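PDB 3L7I: teichoic acid biosynthesis protein F from Staphylococcus epidermidis, which belongs to the teichoic acid biosynthesis proteins and has, in its C-terminal part, the two-domain fold of the GT-B clan. Local coordinates for residues L591-S594 with G595-N598; P485-Y488 with S489-F493; A641-I644 with D645-K649. All blocks are in the same frame, centred on the assembly; numbering follows the deposited sequence.

In the fold
The modelled part of the chain folds round two parallel sheets, as in the GT-B clan. Contact 2 caps helix 487-496, which follows strand 481-484 of the seven-stranded sheet, whereas contacts 1 and 3 are loops attached to the six-stranded one. Contacts 1 and 2 lie on opposite sides of the chain's centre, with their own centres 40 Å apart. Contact 3 lies off the line joining them, at similar distances from both, 28 Å from contact 1 and 26 Å from contact 2 between centres, and none of the three touches another. Residues 446-449 touch both contacts 2 and 3: Pro447 O is hydrogen-bonded to Tyr488 OH, and Lys449 NZ to Tyr647 OH.

Contact 1: L591-S594 with G595-N598; sequences LDLS and GYEN
The ring of Tyr596 meets Leu593 through a methyl: CD2 of the leucine lies 4.3 Å from ring atom CD2 of the tyrosine, while the carbonyl oxygens of Leu593 and Ser594 come in at a slant to the ring. With CG of Tyr596 beside its own backbone N (chi1 -56°), the CD2 side of the ring is brought near the leucine methyl. Both side chains also rest on Leu566 of helix 566-573, and a leucine and the broad ring of a tyrosine suit a loop that packs against this helix.

Between them the chain makes a type II beta turn from Leu593 to Tyr596, in the loop that leads from helix 585-588 to strand 600-602. Tyr596 N closes it on Leu593 O at 3.1 Å. Gly595 fills the third position, where a positive phi (105°) is needed and glycine adopts it readily. Glu597 folds its chain back at chi2, and OE2 receives two weak hydrogen bonds, from Gly595 N at 3.0 Å and from Tyr596 N at 3.2 Å. Ahead of the turn, Asp592 OD1 weakly accepts from Ser594 N at 3.5 Å.

Contact 2: P485-Y488 with S489-F493; sequences PNRY and STEIF
Asn486 OD1 takes two hydrogen bonds from Ser489: one from its backbone N at 3.0 Å, lying in the amide's carbonyl plane, and one from OG, also at 3.0 Å but 35° above that plane. Asparagine suits the N-cap because its short amide oxygen can accept from a first-turn N-H that has no helical carbonyl before it. The serine OG, turned beside its own backbone N (chi1 -83°), adds a second donor on the same oxygen. CD of Pro485 packs 3.5 Å from CB of Ser489 and helps cover this buried pair.

One turn on, CD1 of Ile492 sits over a face of the Tyr488 ring, 3.5 Å from its centroid and 17° off the normal, a CH-pi contact made with the tip of the longer isoleucine branch. Ile492 N also bonds to Tyr488 O at 3.2 Å, and Thr490 N to Asn486 O at 2.9 Å starts the helical pattern.

A second shell fixes these groups. Asn486 ND2 bonds to Phe698 O and Thr446 OG1, which sets the turn of the amide, and Tyr488 OH bonds to Pro447 O. Arg487 reaches out to a salt bridge with Glu506, and Thr490 OG1 bonds to Ser484 OG and to the same Glu506.

Together these residues form the N-capped start of helix 487-496, the crossover helix of a beta-alpha-beta unit between parallel strands 481-484 and 504-506.

Contact 3: A641-I644 with D645-K649; sequences AYDI and DKYDK
Asp643 O and Tyr647 N close a single turn with a weak, long hydrogen bond (3.4 Å, N-H...O angle 161°), and the residues between them, Ile644 to Lys646, have helical backbone angles. Ile644 N makes a similarly weak bond back to Ala641 O, and at the end of the turn Tyr647 is the centre of an inverse gamma turn. This coiled loop directly follows strand 637-640 of the six-stranded parallel sheet, one of the two sheets of the GT-B-like fold.

Asp643 is buried, and its OD1 forms a salt bridge with Arg548 and a hydrogen bond with Tyr623 OH. An aspartate fits here because its charge, held close to the main chain, meets an arginine. CD of Lys646 comes to 4.1 Å from CB of Asp643, and the chain, bent at chi3 (79°), then leads away to a salt bridge with Asp550. Its NZ stays 5.6 Å from Asp643 OD2, so the lysine meets Asp643 through a methylene and not its amine; at most a weak electrostatic pull is likely between them.

Tyr647 directs its CB toward the preceding turn, and CE1 of its ring lies 4.4 Å from Asp643 OD2, approached at a slant. The ring stacks on Tyr623, and its OH is hydrogen-bonded to Lys449 NZ; a residue both flat and polar at its end serves both contacts. The Ile644 side chain touches Thr668, and its CG2 lies 3.5 Å from Asp645 OD2.

Contact 1: L591-S594 with G595-N598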
# COMPACT_ATOMS: atom_id res chain seq x y z
N LEU A 591 27.72 30.71 -36.41
CA LEU A 591 28.38 31.19 -37.62
C LEU A 591 27.65 32.36 -38.27
O LEU A 591 26.54 32.18 -38.75
CB LEU A 591 28.37 30.07 -38.65
CG LEU A 591 29.66 29.39 -39.09
CD1 LEU A 591 29.42 28.66 -40.42
CD2 LEU A 591 30.76 30.44 -39.19
N ASP A 592 28.28 33.53 -38.33
CA ASP A 592 27.74 34.59 -39.17
C ASP A 592 28.39 34.55 -40.54
O ASP A 592 29.58 34.80 -40.66
CB ASP A 592 27.97 35.96 -38.55
CG ASP A 592 27.34 37.09 -39.37
OD1 ASP A 592 26.30 36.85 -40.03
OD2 ASP A 592 27.89 38.22 -39.34
N LEU A 593 27.61 34.25 -41.57
CA LEU A 593 28.14 34.14 -42.93
C LEU A 593 27.91 35.38 -43.82
O LEU A 593 27.99 35.29 -45.04
CB LEU A 593 27.59 32.89 -43.65
CG LEU A 593 28.09 31.54 -43.15
CD1 LEU A 593 27.80 30.44 -44.14
CD2 LEU A 593 29.57 31.63 -42.87
N SER A 594 27.64 36.53 -43.21
CA SER A 594 27.52 37.77 -43.97
C SER A 594 28.85 38.13 -44.60
O SER A 594 29.88 38.12 -43.93
CB SER A 594 27.10 38.89 -43.04
OG SER A 594 26.40 38.36 -41.94
N GLY A 595 28.84 38.45 -45.88
CA GLY A 595 30.07 38.70 -46.61
C GLY A 595 30.42 37.54 -47.54
O GLY A 595 31.29 37.67 -48.38
N TYR A 596 29.73 36.42 -47.38
CA TYR A 596 30.04 35.22 -48.14
C TYR A 596 28.83 34.67 -48.86
O TYR A 596 28.82 33.51 -49.29
CB TYR A 596 30.64 34.14 -47.23
CG TYR A 596 31.86 34.58 -46.44
CD1 TYR A 596 33.00 35.05 -47.10
CD2 TYR A 596 31.89 34.51 -45.05
CE1 TYR A 596 34.11 35.46 -46.40
CE2 TYR A 596 33.02 34.91 -44.34
CZ TYR A 596 34.13 35.39 -45.03
OH TYR A 596 35.25 35.78 -44.34
N GLU A 597 27.80 35.51 -49.03
CA GLU A 597 26.60 35.06 -49.73
C GLU A 597 26.94 34.51 -51.12
O GLU A 597 27.69 35.12 -51.87
CB GLU A 597 25.47 36.11 -49.77
CG GLU A 597 25.83 37.56 -49.46
CD GLU A 597 25.97 37.84 -47.96
OE1 GLU A 597 25.45 38.86 -47.45
OE2 GLU A 597 26.63 37.01 -47.30
N ASN A 598 26.39 33.34 -51.45
CA ASN A 598 26.62 32.71 -52.76
C ASN A 598 27.99 32.07 -52.87
O ASN A 598 28.36 31.55 -53.93
CB ASN A 598 26.44 33.71 -53.90
CG ASN A 598 25.01 34.19 -54.03
OD1 ASN A 598 24.07 33.40 -53.93
ND2 ASN A 598 24.84 35.49 -54.26

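Contact 2: P485-Y488 with S489-F493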
# COMPACT_ATOMS: atom_id res chain seq x y z
N PRO A 485 28.57 -2.51 -43.41
CA PRO A 485 29.07 -1.85 -44.62
C PRO A 485 30.28 -2.55 -45.25
O PRO A 485 30.50 -2.41 -46.46
CB PRO A 485 29.48 -0.45 -44.13
CG PRO A 485 28.99 -0.34 -42.75
CD PRO A 485 28.90 -1.73 -42.21
N ASN A 486 31.06 -3.27 -44.45
CA ASN A 486 32.31 -3.89 -44.90
C ASN A 486 32.86 -4.90 -43.90
O ASN A 486 32.44 -4.94 -42.75
CB ASN A 486 33.36 -2.81 -45.19
CG ASN A 486 33.21 -1.59 -44.29
OD1 ASN A 486 33.56 -1.63 -43.11
ND2 ASN A 486 32.69 -0.51 -44.84
N ARG A 487 33.82 -5.72 -44.33
CA ARG A 487 34.37 -6.74 -43.45
C ARG A 487 35.02 -6.14 -42.22
O ARG A 487 34.92 -6.68 -41.13
CB ARG A 487 35.37 -7.62 -44.18
CG ARG A 487 35.75 -8.85 -43.38
CD ARG A 487 34.53 -9.71 -43.08
NE ARG A 487 34.56 -10.99 -43.79
CZ ARG A 487 33.78 -11.32 -44.82
NH1 ARG A 487 32.86 -10.48 -45.28
NH2 ARG A 487 33.91 -12.52 -45.39
N TYR A 488 35.69 -5.01 -42.42
CA TYR A 488 36.28 -4.21 -41.35
C TYR A 488 35.26 -3.80 -40.30
O TYR A 488 35.52 -3.90 -39.11
CB TYR A 488 36.94 -3.00 -41.98
CG TYR A 488 37.19 -1.80 -41.10
CD1 TYR A 488 38.43 -1.60 -40.51
CD2 TYR A 488 36.21 -0.82 -40.92
CE1 TYR A 488 38.67 -0.49 -39.73
CE2 TYR A 488 36.44 0.29 -40.15
CZ TYR A 488 37.67 0.46 -39.56
OH TYR A 488 37.91 1.57 -38.79
N SER A 489 34.09 -3.37 -40.74
CA SER A 489 33.02 -3.08 -39.80
C SER A 489 32.50 -4.35 -39.12
O SER A 489 32.30 -4.37 -37.92
CB SER A 489 31.88 -2.31 -40.47
OG SER A 489 32.16 -0.92 -40.52
N THR A 490 32.28 -5.41 -39.90
CA THR A 490 31.88 -6.68 -39.31
C THR A 490 32.84 -7.12 -38.21
O THR A 490 32.42 -7.51 -37.14
CB THR A 490 31.83 -7.81 -40.35
OG1 THR A 490 30.91 -7.48 -41.40
CG2 THR A 490 31.39 -9.12 -39.69
N GLU A 491 34.14 -7.07 -38.49
CA GLU A 491 35.12 -7.60 -37.54
C GLU A 491 35.10 -6.79 -36.26
O GLU A 491 35.20 -7.34 -35.16
CB GLU A 491 36.51 -7.62 -38.17
CG GLU A 491 37.23 -8.95 -38.03
CD GLU A 491 36.73 -10.02 -39.02
OE1 GLU A 491 37.30 -10.13 -40.13
OE2 GLU A 491 35.78 -10.77 -38.67
N ILE A 492 34.96 -5.47 -36.42
CA ILE A 492 34.82 -4.53 -35.32
C ILE A 492 33.51 -4.76 -34.58
O ILE A 492 33.47 -4.67 -33.36
CB ILE A 492 34.84 -3.08 -35.82
CG1 ILE A 492 36.23 -2.70 -36.31
CG2 ILE A 492 34.40 -2.11 -34.74
CD1 ILE A 492 36.25 -1.40 -37.08
N PHE A 493 32.44 -5.06 -35.30
CA PHE A 493 31.15 -5.20 -34.63
C PHE A 493 31.11 -6.44 -33.78
O PHE A 493 30.55 -6.43 -32.69
CB PHE A 493 29.97 -5.20 -35.61
CG PHE A 493 29.72 -3.87 -36.24
CD1 PHE A 493 30.21 -2.73 -35.67
CD2 PHE A 493 28.98 -3.77 -37.41
CE1 PHE A 493 30.00 -1.52 -36.25
CE2 PHE A 493 28.77 -2.56 -38.00
CZ PHE A 493 29.28 -1.43 -37.42

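Contact 3: A641-I644 with D645-K649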
# COMPACT_ATOMS: atom_id res chain seq x y z
N ALA A 641 43.22 18.16 -40.51
CA ALA A 641 43.49 17.88 -39.10
C ALA A 641 44.36 18.97 -38.46
O ALA A 641 45.55 18.78 -38.25
CB ALA A 641 44.15 16.51 -38.96
N TYR A 642 43.76 20.10 -38.14
CA TYR A 642 44.52 21.20 -37.59
C TYR A 642 44.91 20.96 -36.14
O TYR A 642 45.94 21.43 -35.68
CB TYR A 642 43.77 22.53 -37.74
CG TYR A 642 42.38 22.55 -37.16
CD1 TYR A 642 41.26 22.30 -37.96
CD2 TYR A 642 42.17 22.86 -35.83
CE1 TYR A 642 39.98 22.33 -37.45
CE2 TYR A 642 40.89 22.90 -35.29
CZ TYR A 642 39.80 22.63 -36.10
OH TYR A 642 38.52 22.67 -35.56
N ASP A 643 44.08 20.22 -35.42
CA ASP A 643 44.37 19.91 -34.02
C ASP A 643 44.96 18.52 -33.85
O ASP A 643 45.06 18.01 -32.75
CB ASP A 643 43.13 20.07 -33.15
CG ASP A 643 41.95 19.28 -33.67
OD1 ASP A 643 42.07 18.62 -34.72
OD2 ASP A 643 40.89 19.32 -33.01
N ILE A 644 45.38 17.93 -34.96
CA ILE A 644 45.88 16.58 -34.98
C ILE A 644 46.93 16.25 -33.90
O ILE A 644 47.15 15.08 -33.60
CB ILE A 644 46.45 16.23 -36.35
CG1 ILE A 644 46.62 14.72 -36.49
CG2 ILE A 644 47.75 16.98 -36.57
CD1 ILE A 644 46.94 14.27 -37.89
N ASP A 645 47.59 17.26 -33.33
CA ASP A 645 48.55 16.98 -32.27
C ASP A 645 47.84 16.73 -30.95
O ASP A 645 48.15 15.79 -30.22
CB ASP A 645 49.54 18.12 -32.11
CG ASP A 645 49.99 18.67 -33.43
OD1 ASP A 645 51.20 18.54 -33.75
OD2 ASP A 645 49.13 19.21 -34.18
N LYS A 646 46.87 17.58 -30.64
CA LYS A 646 46.04 17.36 -29.47
C LYS A 646 45.56 15.92 -29.45
O LYS A 646 45.69 15.24 -28.44
CB LYS A 646 44.85 18.33 -29.46
CG LYS A 646 45.24 19.80 -29.29
CD LYS A 646 44.02 20.72 -29.25
CE LYS A 646 43.34 20.71 -27.88
NZ LYS A 646 42.03 21.44 -27.92
N TYR A 647 45.02 15.45 -30.58
CA TYR A 647 44.44 14.11 -30.68
C TYR A 647 45.42 12.94 -30.49
O TYR A 647 45.50 12.05 -31.33
CB TYR A 647 43.73 13.93 -32.03
CG TYR A 647 42.22 13.98 -31.98
CD1 TYR A 647 41.54 15.13 -31.59
CD2 TYR A 647 41.46 12.88 -32.38
CE1 TYR A 647 40.14 15.18 -31.57
CE2 TYR A 647 40.07 12.91 -32.37
CZ TYR A 647 39.41 14.06 -31.96
OH TYR A 647 38.03 14.09 -31.95
N ASP A 648 46.16 12.97 -29.38
CA ASP A 648 46.81 11.77 -28.82
C ASP A 648 48.14 11.31 -29.41
O ASP A 648 48.52 10.14 -29.25
CB ASP A 648 45.83 10.59 -28.81
CG ASP A 648 44.83 10.68 -27.69
OD1 ASP A 648 45.26 10.89 -26.53
OD2 ASP A 648 43.61 10.53 -27.96
N LYS A 649 48.85 12.21 -30.08
CA LYS A 649 50.18 11.88 -30.61
C LYS A 649 50.12 10.75 -31.64
O LYS A 649 50.05 11.00 -32.85
CB LYS A 649 51.15 11.55 -29.46
CG LYS A 649 50.90 12.36 -28.19
CD LYS A 649 52.17 12.69 -27.42
CE LYS A 649 51.89 13.73 -26.34
NZ LYS A 649 53.06 14.60 -26.08